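Local coordinates for protein fructose-bisphosphate aldolase class I (Thermoproteus tenax, PDB 1W8S) that binds 1,6-di-O-phosphono-beta-D-fructofuranose in the pocket of a TIM-barrel fold and belongs to the DeoC/LacD family of aldolases, at residues E155-V161 / I178-G182; A173-I178 / V197-S202; G16-I20 / G224-I228. The protein carries 2 engineered substitutions. All coordinates share one frame; numbering follows the deposited sequence.

Contact 1: residues E155-V161 / I178-G182; sequences ETAPEIV and IKYTG
Val161, in the first turn of helix 158-171, is pressed against the chain running on from strand 175-179, at Lys179 and Thr181. The contact ties together the helix and second strand of a beta-alpha-beta unit, the repeating element of a TIM barrel. Its packing is uneven. On the tight inner side the forked valine straddles a backbone carbonyl: CG1 of Val161 lies 3.1 Å from Lys179 O and CG2 of Val161 3.4 Å from the same oxygen. This buried carbonyl has no polar partner in the model; the valine methyls lie against it. CG1 of Val161 also touches the end of the Ile178 chain, at CD1, 3.7 Å away, while Thr181 brings its methyl CG2 to 3.6 Å from Val161 CB. The threonine torsion (chi1 54°) divides its two branches, sending CG2 to the valine and leaving OG1 to bond with the hydroxyl of Thr186 in helix 184-193. Toward solvent the fit becomes looser. The exposed Pro158 approaches Thr181 most closely with CA, 3.9 Å from CG2 of that threonine, and Thr156 rests its CG2 on the carbonyl oxygen of Tyr180. Beside this partly open margin, two long chains reach across to each other. Lys179 extends fully beyond CG and delivers its ammonium group to Glu155, whose other carboxylate oxygen is paired with Arg148; the lysine also forms a salt bridge to a phosphate oxygen of the bound FBP. The glutamate probably steadies a ligand-binding lysine and may temper the positive charge shared by it and the nearby arginine. Lys179 NZ meets Glu155 OE1 at 2.7 Å, on the syn side and 33° out of the carboxylate plane.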
# COMPACT_ATOMS: atom_id res chain seq x y z
N GLU E 155 11.38 -27.78 -0.22
CA GLU E 155 11.13 -27.23 1.10
C GLU E 155 11.74 -28.02 2.28
O GLU E 155 11.87 -27.45 3.35
CB GLU E 155 9.64 -27.07 1.33
CG GLU E 155 9.04 -25.98 0.45
CD GLU E 155 7.55 -25.79 0.67
OE1 GLU E 155 7.06 -26.01 1.78
OE2 GLU E 155 6.88 -25.39 -0.30
N THR E 156 12.08 -29.29 2.07
CA THR E 156 12.68 -30.10 3.13
C THR E 156 14.17 -30.33 2.90
O THR E 156 14.78 -31.11 3.59
CB THR E 156 11.95 -31.44 3.30
OG1 THR E 156 11.96 -32.16 2.07
CG2 THR E 156 10.47 -31.25 3.63
N ALA E 157 14.78 -29.64 1.95
CA ALA E 157 16.24 -29.69 1.80
C ALA E 157 16.93 -29.21 3.07
O ALA E 157 16.45 -28.31 3.72
CB ALA E 157 16.68 -28.84 0.62
N PRO E 158 18.05 -29.83 3.44
CA PRO E 158 18.74 -29.47 4.69
C PRO E 158 19.00 -27.97 4.84
O PRO E 158 18.73 -27.42 5.89
CB PRO E 158 20.06 -30.25 4.58
CG PRO E 158 19.74 -31.43 3.78
CD PRO E 158 18.74 -30.93 2.73
N GLU E 159 19.50 -27.35 3.79
CA GLU E 159 19.87 -25.94 3.80
C GLU E 159 18.66 -25.00 3.81
O GLU E 159 18.74 -23.89 4.33
CB GLU E 159 20.79 -25.65 2.61
CG GLU E 159 20.11 -25.58 1.26
CD GLU E 159 19.94 -26.91 0.52
OE1 GLU E 159 20.26 -28.00 1.06
OE2 GLU E 159 19.47 -26.81 -0.64
N ILE E 160 17.52 -25.46 3.28
CA ILE E 160 16.29 -24.67 3.30
C ILE E 160 15.71 -24.69 4.69
O ILE E 160 15.29 -23.66 5.24
CB ILE E 160 15.27 -25.19 2.23
CG1 ILE E 160 15.83 -25.06 0.82
CG2 ILE E 160 13.95 -24.48 2.35
CD1 ILE E 160 16.12 -23.67 0.40
N VAL E 161 15.71 -25.87 5.33
CA VAL E 161 15.15 -25.94 6.69
C VAL E 161 16.03 -25.18 7.70
O VAL E 161 15.52 -24.48 8.58
CB VAL E 161 14.92 -27.41 7.12
CG1 VAL E 161 14.58 -27.54 8.58
CG2 VAL E 161 13.83 -28.07 6.22
N ILE E 178 9.02 -25.52 12.01
CA ILE E 178 9.68 -25.72 10.72
C ILE E 178 9.47 -27.16 10.25
O ILE E 178 9.10 -28.02 11.05
CB ILE E 178 11.19 -25.40 10.79
CG1 ILE E 178 11.92 -26.39 11.72
CG2 ILE E 178 11.43 -23.95 11.21
CD1 ILE E 178 13.39 -26.16 11.80
N LYS E 179 9.73 -27.41 8.97
CA LYS E 179 9.59 -28.74 8.38
C LYS E 179 10.78 -29.63 8.71
O LYS E 179 11.91 -29.16 8.85
CB LYS E 179 9.44 -28.62 6.84
CG LYS E 179 8.11 -27.91 6.44
CD LYS E 179 7.73 -28.05 4.96
CE LYS E 179 6.24 -27.68 4.78
NZ LYS E 179 5.73 -27.78 3.36
N TYR E 180 10.53 -30.92 8.82
CA TYR E 180 11.56 -31.90 9.05
C TYR E 180 12.33 -32.17 7.75
O TYR E 180 11.74 -32.23 6.67
CB TYR E 180 10.89 -33.20 9.55
CG TYR E 180 11.84 -34.26 10.03
CD1 TYR E 180 12.92 -33.95 10.85
CD2 TYR E 180 11.65 -35.60 9.69
CE1 TYR E 180 13.80 -34.92 11.29
CE2 TYR E 180 12.54 -36.59 10.14
CZ TYR E 180 13.62 -36.23 10.94
OH TYR E 180 14.51 -37.19 11.40
N THR E 181 13.66 -32.34 7.88
CA THR E 181 14.51 -32.70 6.75
C THR E 181 14.45 -34.19 6.37
O THR E 181 14.94 -34.57 5.30
CB THR E 181 15.98 -32.34 7.05
OG1 THR E 181 16.41 -32.94 8.31
CG2 THR E 181 16.12 -30.80 7.18
N GLY E 182 13.92 -35.03 7.26
CA GLY E 182 13.89 -36.47 7.03
C GLY E 182 15.04 -37.24 7.67
O GLY E 182 15.13 -38.46 7.52

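Contact 2: residues A173-I178 / V197-S202; sequences ADAMKI and VPVLMS. With FBP (1,6-di-O-phosphono-beta-D-fructofuranose), chain O.
With CG anti to the backbone N (chi1 171°) and a bend further out (chi3 66°), the Lys177 chain passes over Ser202 to the FBP ring; Ser202, its OG likewise anti to N (chi1 -163°), aims its hydroxyl at the same place. The stem of the lysine lies against the serine, Lys177 CG being 3.9 Å from Ser202 CB. Strands 175-178 and 199-202 run parallel as neighbours in the TIM barrel. Met176 bonds through N to Pro198 O and through O to Leu200 N; Ile178 likewise bridges Leu200 O and Ser202 N (Ser202 N to Ile178 O 2.9 Å), fixing the serine beside the pocket. On the sheet face opposite Lys177, Met176 bends at its thioether; its side chain crosses that of Val197 at about a right angle, with Met176 CE 3.6 Å from Val197 CG1. CG of Met176 lies near CG2 of Val199, whose CG1 meets Ile178 CD1 at 3.8 Å. Helix 158-171 covers this apolar layer, while the carboxylate of Asp174 accepts from Leu141 N and forms a salt bridge with Lys67 of the second subunit. At the polar end both strands grip one ligand atom: Lys177 NZ donates to FBP O2 at 2.6 Å, and Ser202 OG is 2.7 Å from FBP O2. Their pairing therefore probably contributes to placing the ligand, alongside bonds from Asp24, His25 and others.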
# COMPACT_ATOMS: atom_id res chain seq x y z
N ALA E 173 11.32 -14.56 16.80
CA ALA E 173 10.49 -15.69 17.27
C ALA E 173 10.90 -16.05 18.68
O ALA E 173 12.11 -16.08 19.01
CB ALA E 173 10.65 -16.89 16.39
N ASP E 174 9.90 -16.37 19.48
CA ASP E 174 10.11 -16.90 20.82
C ASP E 174 10.10 -18.44 20.80
O ASP E 174 10.67 -19.06 21.66
CB ASP E 174 9.04 -16.38 21.78
CG ASP E 174 9.01 -14.87 21.83
OD1 ASP E 174 10.12 -14.26 21.92
OD2 ASP E 174 7.94 -14.20 21.75
N ALA E 175 9.40 -19.01 19.83
CA ALA E 175 9.47 -20.42 19.45
C ALA E 175 9.24 -20.47 17.96
O ALA E 175 8.73 -19.51 17.35
CB ALA E 175 8.38 -21.22 20.18
N MET E 176 9.52 -21.61 17.34
CA MET E 176 9.30 -21.72 15.90
C MET E 176 8.81 -23.09 15.49
O MET E 176 9.02 -24.09 16.20
CB MET E 176 10.59 -21.37 15.13
CG MET E 176 11.71 -22.41 15.24
SD MET E 176 13.22 -21.92 14.34
CE MET E 176 13.86 -20.74 15.50
N LYS E 177 8.19 -23.13 14.32
CA LYS E 177 7.73 -24.35 13.68
C LYS E 177 8.36 -24.42 12.32
O LYS E 177 8.31 -23.45 11.56
CB LYS E 177 6.21 -24.32 13.56
CG LYS E 177 5.63 -25.43 12.73
CD LYS E 177 4.09 -25.62 12.98
CE LYS E 177 3.25 -24.43 12.53
NZ LYS E 177 1.82 -24.76 12.25
N ILE E 178 9.02 -25.52 12.01
CA ILE E 178 9.68 -25.72 10.72
C ILE E 178 9.47 -27.16 10.25
O ILE E 178 9.10 -28.02 11.05
CB ILE E 178 11.19 -25.40 10.79
CG1 ILE E 178 11.92 -26.39 11.72
CG2 ILE E 178 11.43 -23.95 11.21
CD1 ILE E 178 13.39 -26.16 11.80
N VAL E 197 16.10 -20.43 20.71
CA VAL E 197 14.67 -20.49 20.35
C VAL E 197 14.30 -21.96 20.08
O VAL E 197 14.89 -22.63 19.20
CB VAL E 197 14.32 -19.57 19.17
CG1 VAL E 197 12.86 -19.70 18.79
CG2 VAL E 197 14.67 -18.10 19.51
N PRO E 198 13.33 -22.50 20.82
CA PRO E 198 12.93 -23.90 20.62
C PRO E 198 12.25 -24.17 19.30
O PRO E 198 11.52 -23.31 18.77
CB PRO E 198 11.99 -24.19 21.79
CG PRO E 198 11.45 -22.80 22.18
CD PRO E 198 12.60 -21.87 21.93
N VAL E 199 12.45 -25.39 18.80
CA VAL E 199 11.99 -25.83 17.49
C VAL E 199 10.95 -26.91 17.64
O VAL E 199 11.15 -27.89 18.36
CB VAL E 199 13.17 -26.41 16.65
CG1 VAL E 199 12.66 -27.12 15.38
CG2 VAL E 199 14.14 -25.33 16.25
N LEU E 200 9.85 -26.71 16.94
CA LEU E 200 8.75 -27.65 16.78
C LEU E 200 8.71 -28.13 15.35
O LEU E 200 8.76 -27.34 14.41
CB LEU E 200 7.43 -26.95 17.10
CG LEU E 200 7.19 -26.52 18.55
CD1 LEU E 200 5.91 -25.69 18.63
CD2 LEU E 200 7.11 -27.74 19.48
N MET E 201 8.62 -29.43 15.18
CA MET E 201 8.52 -30.03 13.86
C MET E 201 7.07 -29.97 13.43
O MET E 201 6.18 -30.37 14.16
CB MET E 201 8.97 -31.50 13.92
CG MET E 201 8.67 -32.35 12.67
SD MET E 201 7.63 -33.80 13.03
CE MET E 201 7.65 -34.62 11.46
N SER E 202 6.84 -29.46 12.22
CA SER E 202 5.53 -29.51 11.58
C SER E 202 5.27 -30.94 11.12
O SER E 202 6.09 -31.52 10.43
CB SER E 202 5.55 -28.58 10.36
OG SER E 202 4.23 -28.30 9.97
P1 FBP O . 0.27 -30.92 9.95
O1P FBP O . -1.03 -31.44 9.50
O2P FBP O . 1.00 -31.79 11.03
O3P FBP O . 1.28 -30.71 8.81
O1 FBP O . -0.02 -29.51 10.63
C1 FBP O . 1.04 -28.68 11.07
C2 FBP O . 1.10 -27.44 10.16
O2 FBP O . 2.22 -26.61 10.54
C3 FBP O . -0.18 -26.59 10.18
O3 FBP O . -0.32 -25.74 11.30
C4 FBP O . -0.02 -25.83 8.86
O4 FBP O . -1.23 -25.33 8.31
C5 FBP O . 0.55 -26.91 7.95
O5 FBP O . 1.31 -27.79 8.80
C6 FBP O . 1.42 -26.28 6.87
O6 FBP O . 2.02 -27.32 6.11
P2 FBP O . 1.84 -27.39 4.51
O4P FBP O . 1.74 -28.86 4.15
O5P FBP O . 0.62 -26.56 4.09
O6P FBP O . 3.12 -26.92 3.80

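Contact 3: residues G16-I20 / G224-I228; sequences GKSII and GALGI
Ser18 and Gly227 lie abreast in two parallel strands, and backbone bonds form the first shell. Ser18 N donates to Leu226 O, Ser18 O receives Ile228 N at 3.0 Å, and Ile20 N donates to Ile228 O. The backbones come close where Gly227 has no side chain: its CA stands 3.2 Å from Ser18 O and adds a CA-H...O contact. One residue further on, Ile19 and Ile228 lie side by side and point the same way, CG2 of Ile19 being 3.9 Å from CG1 of Ile228. At the other end, Leu226 swings CG to the far side of its N (chi1 -179°), bringing the branched end back toward Ser18, with CD2 of the leucine 4.0 Å from Ser18 CB. Lys17 bends early (chi2 -53°) and runs alongside the Leu226 carbonyl, its CD 3.4 Å from Leu226 O. From there NZ of Lys17 donates to Ala225 O at 3.1 Å, coming from above the carbonyl plane. A water also donates to Ala225 O, although its separation from the lysine is too short to be trusted. A second shell holds this arrangement. Ser18 OG is bonded to Phe12 O, Asp56 takes the N-H of Ile19, and helix 4-12 packs Phe8 and Leu9 on Leu226. Gly224 closes helix 210-222 with a Schellman motif, turning the chain from the helix into the strand, while Val251 of helix 240-253 lies on Ile19 and Lys17. Strands 18-22 and 227-230, separated by some two hundred residues, are thus joined edge to edge in parallel, the pairing of first and last strands that closes a TIM barrel.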
# COMPACT_ATOMS: atom_id res chain seq x y z
N GLY E 16 9.01 -30.76 29.49
CA GLY E 16 10.34 -30.62 28.92
C GLY E 16 10.38 -30.73 27.40
O GLY E 16 11.40 -30.39 26.80
N LYS E 17 9.29 -31.27 26.83
CA LYS E 17 9.07 -31.44 25.40
C LYS E 17 7.60 -31.05 25.18
O LYS E 17 6.82 -31.01 26.14
CB LYS E 17 9.28 -32.90 24.96
CG LYS E 17 10.71 -33.45 25.07
CD LYS E 17 11.74 -32.58 24.37
CE LYS E 17 13.18 -32.97 24.70
NZ LYS E 17 14.08 -32.25 23.75
N SER E 18 7.23 -30.82 23.93
CA SER E 18 5.91 -30.27 23.63
C SER E 18 5.24 -31.00 22.45
O SER E 18 5.89 -31.38 21.49
CB SER E 18 6.05 -28.77 23.33
OG SER E 18 4.81 -28.15 22.98
N ILE E 19 3.94 -31.24 22.58
CA ILE E 19 3.11 -31.64 21.46
C ILE E 19 1.98 -30.64 21.37
O ILE E 19 1.25 -30.46 22.33
CB ILE E 19 2.52 -33.05 21.62
CG1 ILE E 19 3.61 -34.10 21.83
CG2 ILE E 19 1.69 -33.38 20.39
CD1 ILE E 19 3.10 -35.49 22.02
N ILE E 20 1.85 -30.03 20.21
CA ILE E 20 0.80 -29.05 19.94
C ILE E 20 -0.07 -29.62 18.87
O ILE E 20 0.44 -30.08 17.87
CB ILE E 20 1.42 -27.74 19.44
CG1 ILE E 20 2.37 -27.13 20.47
CG2 ILE E 20 0.33 -26.75 19.11
CD1 ILE E 20 1.72 -26.86 21.74
N GLY E 224 17.29 -32.83 18.83
CA GLY E 224 17.28 -31.88 19.94
C GLY E 224 16.14 -30.89 19.84
O GLY E 224 16.10 -29.87 20.53
N ALA E 225 15.18 -31.15 18.97
CA ALA E 225 14.00 -30.28 18.93
C ALA E 225 13.15 -30.37 20.20
O ALA E 225 13.18 -31.37 20.95
CB ALA E 225 13.18 -30.61 17.74
N LEU E 226 12.33 -29.33 20.41
CA LEU E 226 11.43 -29.28 21.54
C LEU E 226 10.29 -30.28 21.41
O LEU E 226 9.75 -30.73 22.41
CB LEU E 226 10.86 -27.87 21.71
CG LEU E 226 9.92 -27.69 22.90
CD1 LEU E 226 10.64 -27.86 24.23
CD2 LEU E 226 9.25 -26.37 22.83
N GLY E 227 9.90 -30.59 20.19
CA GLY E 227 8.75 -31.45 19.97
C GLY E 227 8.07 -31.23 18.63
O GLY E 227 8.73 -30.92 17.64
N ILE E 228 6.75 -31.40 18.60
CA ILE E 228 6.05 -31.43 17.34
C ILE E 228 4.78 -30.59 17.39
O ILE E 228 4.19 -30.43 18.45
CB ILE E 228 5.74 -32.89 16.94
CG1 ILE E 228 4.67 -33.52 17.84
CG2 ILE E 228 7.02 -33.74 17.03
CD1 ILE E 228 4.33 -34.95 17.49
O HOH W 1 14.91 -33.23 21.71

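The three contacts follow one curved sheet. Contacts 1 and 2 share Ile178 and strand 175-179, their centres 13 Å apart; Tyr180 CB packs on Met201 CG at 3.9 Å where they meet. Contact 3 joins contact 2 through the next strand pair, with Val199 O 2.8 Å from Leu226 N and Met201 N 2.9 Å from Gly227 O, both probable hydrogen bonds. Contacts 1 and 3 do not touch: their nearest atoms are about 7 Å apart. The ligand unites the first two, held at a phosphate by contact 1 and at the sugar by contact 2. In contact 3, the Ile228 side chain stays about 8 Å from FBP.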